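Local structure of envelope polyprotein (Puumala orthohantavirus, 5FXU) at residues 37-51 and 103-115. The protein is the Gn glycoprotein of the hantaviral envelope, forms part of the antigenic virus surface and probably acts with the Gc glycoprotein in cell entry. Numbering follows the deposited sequence.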
loop_
_atom_site.group_PDB
_atom_site.type_symbol
_atom_site.label_atom_id
_atom_site.label_comp_id
_atom_site.label_asym_id
_atom_site.label_seq_id
_atom_site.Cartn_x
_atom_site.Cartn_y
_atom_site.Cartn_z
ATOM N N LEU A 37 13.292 -13.382 -1.789
ATOM C CA LEU A 37 13.668 -11.963 -1.765
ATOM C C LEU A 37 13.842 -11.413 -0.346
ATOM O O LEU A 37 12.948 -11.526 0.480
ATOM C CB LEU A 37 12.651 -11.113 -2.540
ATOM C CG LEU A 37 12.622 -11.274 -4.061
ATOM C CD1 LEU A 37 11.586 -10.333 -4.655
ATOM C CD2 LEU A 37 13.988 -11.037 -4.706
ATOM N N LYS A 38 15.008 -10.819 -0.090
ATOM C CA LYS A 38 15.347 -10.198 1.195
ATOM C C LYS A 38 15.822 -8.769 0.918
ATOM O O LYS A 38 16.636 -8.555 0.017
ATOM C CB LYS A 38 16.469 -10.999 1.884
ATOM C CG LYS A 38 16.227 -11.330 3.375
ATOM C CD LYS A 38 16.580 -10.130 4.239
ATOM C CE LYS A 38 18.057 -10.107 4.608
ATOM N NZ LYS A 38 18.445 -11.008 5.732
ATOM N N LEU A 39 15.304 -7.793 1.658
ATOM C CA LEU A 39 15.841 -6.431 1.585
ATOM C C LEU A 39 17.121 -6.341 2.391
ATOM O O LEU A 39 17.120 -6.699 3.555
ATOM C CB LEU A 39 14.865 -5.377 2.138
ATOM C CG LEU A 39 14.173 -4.438 1.146
ATOM C CD1 LEU A 39 13.469 -3.342 1.924
ATOM C CD2 LEU A 39 15.101 -3.799 0.118
ATOM N N GLU A 40 18.196 -5.877 1.764
ATOM C CA GLU A 40 19.447 -5.574 2.454
ATOM C C GLU A 40 19.595 -4.068 2.445
ATOM O O GLU A 40 19.148 -3.422 1.503
ATOM C CB GLU A 40 20.674 -6.168 1.719
ATOM C CG GLU A 40 20.637 -7.651 1.357
ATOM C CD GLU A 40 20.851 -8.591 2.546
ATOM O OE1 GLU A 40 20.303 -8.329 3.634
ATOM O OE2 GLU A 40 21.542 -9.616 2.380
ATOM N N SER A 41 20.260 -3.524 3.456
ATOM C CA SER A 41 20.523 -2.085 3.526
ATOM C C SER A 41 21.949 -1.808 3.945
ATOM O O SER A 41 22.455 -2.432 4.868
ATOM C CB SER A 41 19.594 -1.403 4.533
ATOM O OG SER A 41 19.835 -0.002 4.577
ATOM N N SER A 42 22.587 -0.871 3.252
ATOM C CA SER A 42 23.839 -0.292 3.695
ATOM C C SER A 42 23.619 1.113 4.294
ATOM O O SER A 42 24.574 1.825 4.539
ATOM C CB SER A 42 24.820 -0.213 2.515
ATOM O OG SER A 42 24.692 1.040 1.850
ATOM N N CYS A 43 22.377 1.518 4.518
ATOM C CA CYS A 43 22.089 2.897 4.892
ATOM C C CYS A 43 22.302 3.119 6.383
ATOM O O CYS A 43 22.164 2.192 7.178
ATOM C CB CYS A 43 20.641 3.243 4.527
ATOM S SG CYS A 43 20.220 3.171 2.752
ATOM N N ASN A 44 22.642 4.357 6.751
ATOM C CA ASN A 44 22.896 4.739 8.157
ATOM C C ASN A 44 21.592 5.175 8.821
ATOM O O ASN A 44 21.413 6.351 9.192
ATOM C CB ASN A 44 23.985 5.826 8.286
ATOM C CG ASN A 44 23.711 7.066 7.434
ATOM O OD1 ASN A 44 23.119 6.984 6.345
ATOM N ND2 ASN A 44 24.146 8.224 7.927
ATOM N N PHE A 45 20.674 4.217 8.925
ATOM C CA PHE A 45 19.426 4.418 9.638
ATOM C C PHE A 45 19.010 3.151 10.394
ATOM O O PHE A 45 19.584 2.079 10.190
ATOM C CB PHE A 45 18.307 5.015 8.734
ATOM C CG PHE A 45 18.023 4.265 7.426
ATOM C CD1 PHE A 45 17.785 2.889 7.391
ATOM C CD2 PHE A 45 17.907 4.990 6.233
ATOM C CE1 PHE A 45 17.486 2.257 6.192
ATOM C CE2 PHE A 45 17.615 4.362 5.035
ATOM C CZ PHE A 45 17.393 2.989 5.012
ATOM N N ASP A 46 18.022 3.304 11.275
ATOM C CA ASP A 46 17.604 2.257 12.194
ATOM C C ASP A 46 16.373 1.492 11.663
ATOM O O ASP A 46 15.221 1.851 11.926
ATOM C CB ASP A 46 17.330 2.894 13.561
ATOM C CG ASP A 46 17.065 1.881 14.639
ATOM O OD1 ASP A 46 17.188 0.670 14.366
ATOM O OD2 ASP A 46 16.708 2.288 15.765
ATOM N N LEU A 47 16.646 0.437 10.903
ATOM C CA LEU A 47 15.609 -0.403 10.298
ATOM C C LEU A 47 14.707 -1.064 11.343
ATOM O O LEU A 47 15.187 -1.726 12.255
ATOM C CB LEU A 47 16.232 -1.494 9.402
ATOM C CG LEU A 47 16.352 -1.291 7.875
ATOM C CD1 LEU A 47 16.376 -2.638 7.144
ATOM C CD2 LEU A 47 15.293 -0.366 7.266
ATOM N N HIS A 48 13.399 -0.888 11.185
ATOM C CA HIS A 48 12.430 -1.658 11.945
ATOM C C HIS A 48 12.415 -3.108 11.412
ATOM O O HIS A 48 12.380 -3.323 10.207
ATOM C CB HIS A 48 11.046 -1.012 11.863
ATOM C CG HIS A 48 10.158 -1.362 13.017
ATOM N ND1 HIS A 48 9.361 -2.486 13.028
ATOM C CD2 HIS A 48 9.965 -0.749 14.211
ATOM C CE1 HIS A 48 8.711 -2.552 14.177
ATOM N NE2 HIS A 48 9.054 -1.505 14.910
ATOM N N THR A 49 12.472 -4.084 12.315
ATOM C CA THR A 49 12.686 -5.503 11.964
ATOM C C THR A 49 11.397 -6.266 11.610
ATOM O O THR A 49 11.454 -7.356 11.030
ATOM C CB THR A 49 13.361 -6.256 13.133
ATOM O OG1 THR A 49 12.535 -6.152 14.299
ATOM C CG2 THR A 49 14.751 -5.680 13.433
ATOM N N SER A 50 10.254 -5.690 11.982
ATOM C CA SER A 50 8.916 -6.265 11.723
ATOM C C SER A 50 8.700 -6.897 10.335
ATOM O O SER A 50 8.295 -8.062 10.244
ATOM C CB SER A 50 7.809 -5.215 11.974
ATOM O OG SER A 50 7.973 -4.037 11.170
ATOM N N THR A 51 8.981 -6.135 9.275
ATOM C CA THR A 51 8.598 -6.526 7.912
ATOM C C THR A 51 9.412 -7.697 7.336
ATOM O O THR A 51 8.902 -8.448 6.494
ATOM C CB THR A 51 8.609 -5.309 6.958
ATOM O OG1 THR A 51 9.851 -4.600 7.077
ATOM C CG2 THR A 51 7.450 -4.363 7.292
ATOM N N ALA A 103 8.464 8.760 13.878
ATOM C CA ALA A 103 9.155 10.032 14.084
ATOM C C ALA A 103 9.752 10.110 15.488
ATOM O O ALA A 103 10.823 10.639 15.646
ATOM C CB ALA A 103 8.222 11.206 13.842
ATOM N N ARG A 104 9.077 9.510 16.461
ATOM C CA ARG A 104 9.500 9.486 17.849
ATOM C C ARG A 104 10.503 8.371 18.128
ATOM O O ARG A 104 11.472 8.574 18.856
ATOM C CB ARG A 104 8.265 9.356 18.769
ATOM C CG ARG A 104 8.486 9.905 20.166
ATOM C CD ARG A 104 7.234 9.923 21.050
ATOM N NE ARG A 104 6.987 8.613 21.672
ATOM C CZ ARG A 104 6.052 7.719 21.309
ATOM N NH1 ARG A 104 5.195 7.953 20.313
ATOM N NH2 ARG A 104 5.958 6.561 21.975
ATOM N N THR A 105 10.259 7.192 17.578
ATOM C CA THR A 105 11.161 6.053 17.756
ATOM C C THR A 105 12.408 6.118 16.883
ATOM O O THR A 105 13.361 5.382 17.121
ATOM C CB THR A 105 10.483 4.703 17.425
ATOM O OG1 THR A 105 10.169 4.633 16.022
ATOM C CG2 THR A 105 9.226 4.489 18.271
ATOM N N ARG A 106 12.388 6.964 15.860
ATOM C CA ARG A 106 13.476 7.075 14.912
ATOM C C ARG A 106 13.714 5.796 14.119
ATOM O O ARG A 106 14.832 5.500 13.716
ATOM C CB ARG A 106 14.744 7.559 15.627
ATOM C CG ARG A 106 14.542 8.863 16.396
ATOM C CD ARG A 106 14.176 10.000 15.433
ATOM N NE ARG A 106 13.888 11.299 16.040
ATOM C CZ ARG A 106 14.688 11.995 16.859
ATOM N NH1 ARG A 106 15.886 11.551 17.266
ATOM N NH2 ARG A 106 14.257 13.165 17.310
ATOM N N LYS A 107 12.640 5.059 13.879
ATOM C CA LYS A 107 12.704 3.842 13.093
ATOM C C LYS A 107 12.382 4.107 11.634
ATOM O O LYS A 107 11.562 4.961 11.309
ATOM C CB LYS A 107 11.757 2.799 13.668
ATOM C CG LYS A 107 12.199 2.325 15.043
ATOM C CD LYS A 107 13.492 1.523 14.938
ATOM C CE LYS A 107 13.746 0.668 16.165
ATOM N NZ LYS A 107 14.669 -0.453 15.835
ATOM N N THR A 108 13.060 3.369 10.772
ATOM C CA THR A 108 12.883 3.447 9.340
ATOM C C THR A 108 12.169 2.154 8.911
ATOM O O THR A 108 12.518 1.070 9.372
ATOM C CB THR A 108 14.247 3.596 8.657
ATOM O OG1 THR A 108 14.768 4.894 8.953
ATOM C CG2 THR A 108 14.148 3.451 7.129
ATOM N N ILE A 109 11.155 2.291 8.068
ATOM C CA ILE A 109 10.412 1.156 7.522
ATOM C C ILE A 109 10.824 1.017 6.077
ATOM O O ILE A 109 10.744 1.972 5.309
ATOM C CB ILE A 109 8.879 1.347 7.591
ATOM C CG1 ILE A 109 8.393 1.375 9.033
ATOM C CG2 ILE A 109 8.144 0.206 6.886
ATOM C CD1 ILE A 109 8.486 2.743 9.693
ATOM N N ALA A 110 11.292 -0.173 5.725
ATOM C CA ALA A 110 11.629 -0.513 4.348
ATOM C C ALA A 110 11.015 -1.877 4.071
ATOM O O ALA A 110 11.311 -2.830 4.771
ATOM C CB ALA A 110 13.124 -0.540 4.135
ATOM N N CYS A 111 10.161 -1.943 3.054
ATOM C CA CYS A 111 9.399 -3.131 2.720
ATOM C C CYS A 111 8.984 -3.045 1.248
ATOM O O CYS A 111 9.233 -2.035 0.596
ATOM C CB CYS A 111 8.176 -3.231 3.621
ATOM S SG CYS A 111 7.008 -1.841 3.482
ATOM N N PHE A 112 8.440 -4.124 0.683
ATOM C CA PHE A 112 8.002 -4.095 -0.733
ATOM C C PHE A 112 6.624 -4.692 -0.891
ATOM O O PHE A 112 6.173 -5.428 -0.036
ATOM C CB PHE A 112 9.041 -4.737 -1.660
ATOM C CG PHE A 112 9.377 -6.138 -1.299
ATOM C CD1 PHE A 112 10.342 -6.428 -0.328
ATOM C CD2 PHE A 112 8.704 -7.184 -1.912
ATOM C CE1 PHE A 112 10.624 -7.740 0.010
ATOM C CE2 PHE A 112 8.982 -8.493 -1.583
ATOM C CZ PHE A 112 9.935 -8.776 -0.616
ATOM N N ASP A 113 5.927 -4.275 -1.939
ATOM C CA ASP A 113 4.706 -4.936 -2.393
ATOM C C ASP A 113 5.034 -5.606 -3.741
ATOM O O ASP A 113 6.079 -5.311 -4.329
ATOM C CB ASP A 113 3.534 -3.920 -2.507
ATOM C CG ASP A 113 2.129 -4.598 -2.430
ATOM O OD1 ASP A 113 2.089 -5.860 -2.553
ATOM O OD2 ASP A 113 1.071 -3.873 -2.253
ATOM N N LEU A 114 4.151 -6.478 -4.231
ATOM C CA LEU A 114 4.397 -7.264 -5.456
ATOM C C LEU A 114 3.278 -7.043 -6.456
ATOM O O LEU A 114 2.123 -7.059 -6.084
ATOM C CB LEU A 114 4.463 -8.747 -5.149
ATOM C CG LEU A 114 5.493 -9.191 -4.123
ATOM C CD1 LEU A 114 5.287 -10.646 -3.728
ATOM C CD2 LEU A 114 6.878 -8.979 -4.683
ATOM N N SER A 115 3.655 -6.817 -7.711
ATOM C CA SER A 115 2.735 -6.651 -8.805
ATOM C C SER A 115 3.172 -7.723 -9.785
ATOM O O SER A 115 4.269 -7.631 -10.335
ATOM C CB SER A 115 2.839 -5.264 -9.442
ATOM O OG SER A 115 2.484 -4.259 -8.522
HETATM O O HOH W 1 16.083 5.441 11.301
HETATM O O HOH W 2 11.065 -2.163 8.023
#
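With CG set between backbone N and carbonyl carbon (chi1 53°), Phe45 lays its ring across Thr108, whose CG2 meets the ring over its centre. This CH-pi contact measures 3.7 Å from Thr108 CG2 to the Phe45 centroid; Cys43 CB covers the opposite face nearer the rim. Beside it Lys107, bent at chi2 (-68°), crosses the Asp46 side chain at a slant and closes a salt bridge, NZ standing above the carboxylate plane at 3.1 Å from Asp46 OD1, with a weak bond to OD2. The aliphatic part of Lys107 also meets the His48 ring at its edge, CG in the ring plane 3.9 Å from His48 CD2, while His48 ND1 is hydrogen-bonded to Ser50 OG.

Thr108 spends both its backbone N and O on the residues flanking Leu47: its N donates to Asp46 O at 2.9 Å, and its O accepts a nearly straight bond from His48 N at 2.8 Å. One water joins Asp46 N, Arg106 O and Thr108 OG1; a second, also bonded to Thr51 OG1, accepts from Ala110 N and donates to His48 O, standing between the groups that would make the next bond of the parallel pairing. Farther along, Ala110 CB is wedged between Leu39 CD1 (3.6 Å from it) and Leu47 CD2, and Leu37 CB meets Phe112 CZ obliquely. Leu127 of strand 120-130 touches Phe45, Thr108 and Ala110. A short parallel pairing centred on Leu47 and Thr108 thus combines with apolar packing of the 39-41 edge strand, from a separate four-stranded mixed sheet, on strand 107-116 in the beta-rich Gn head.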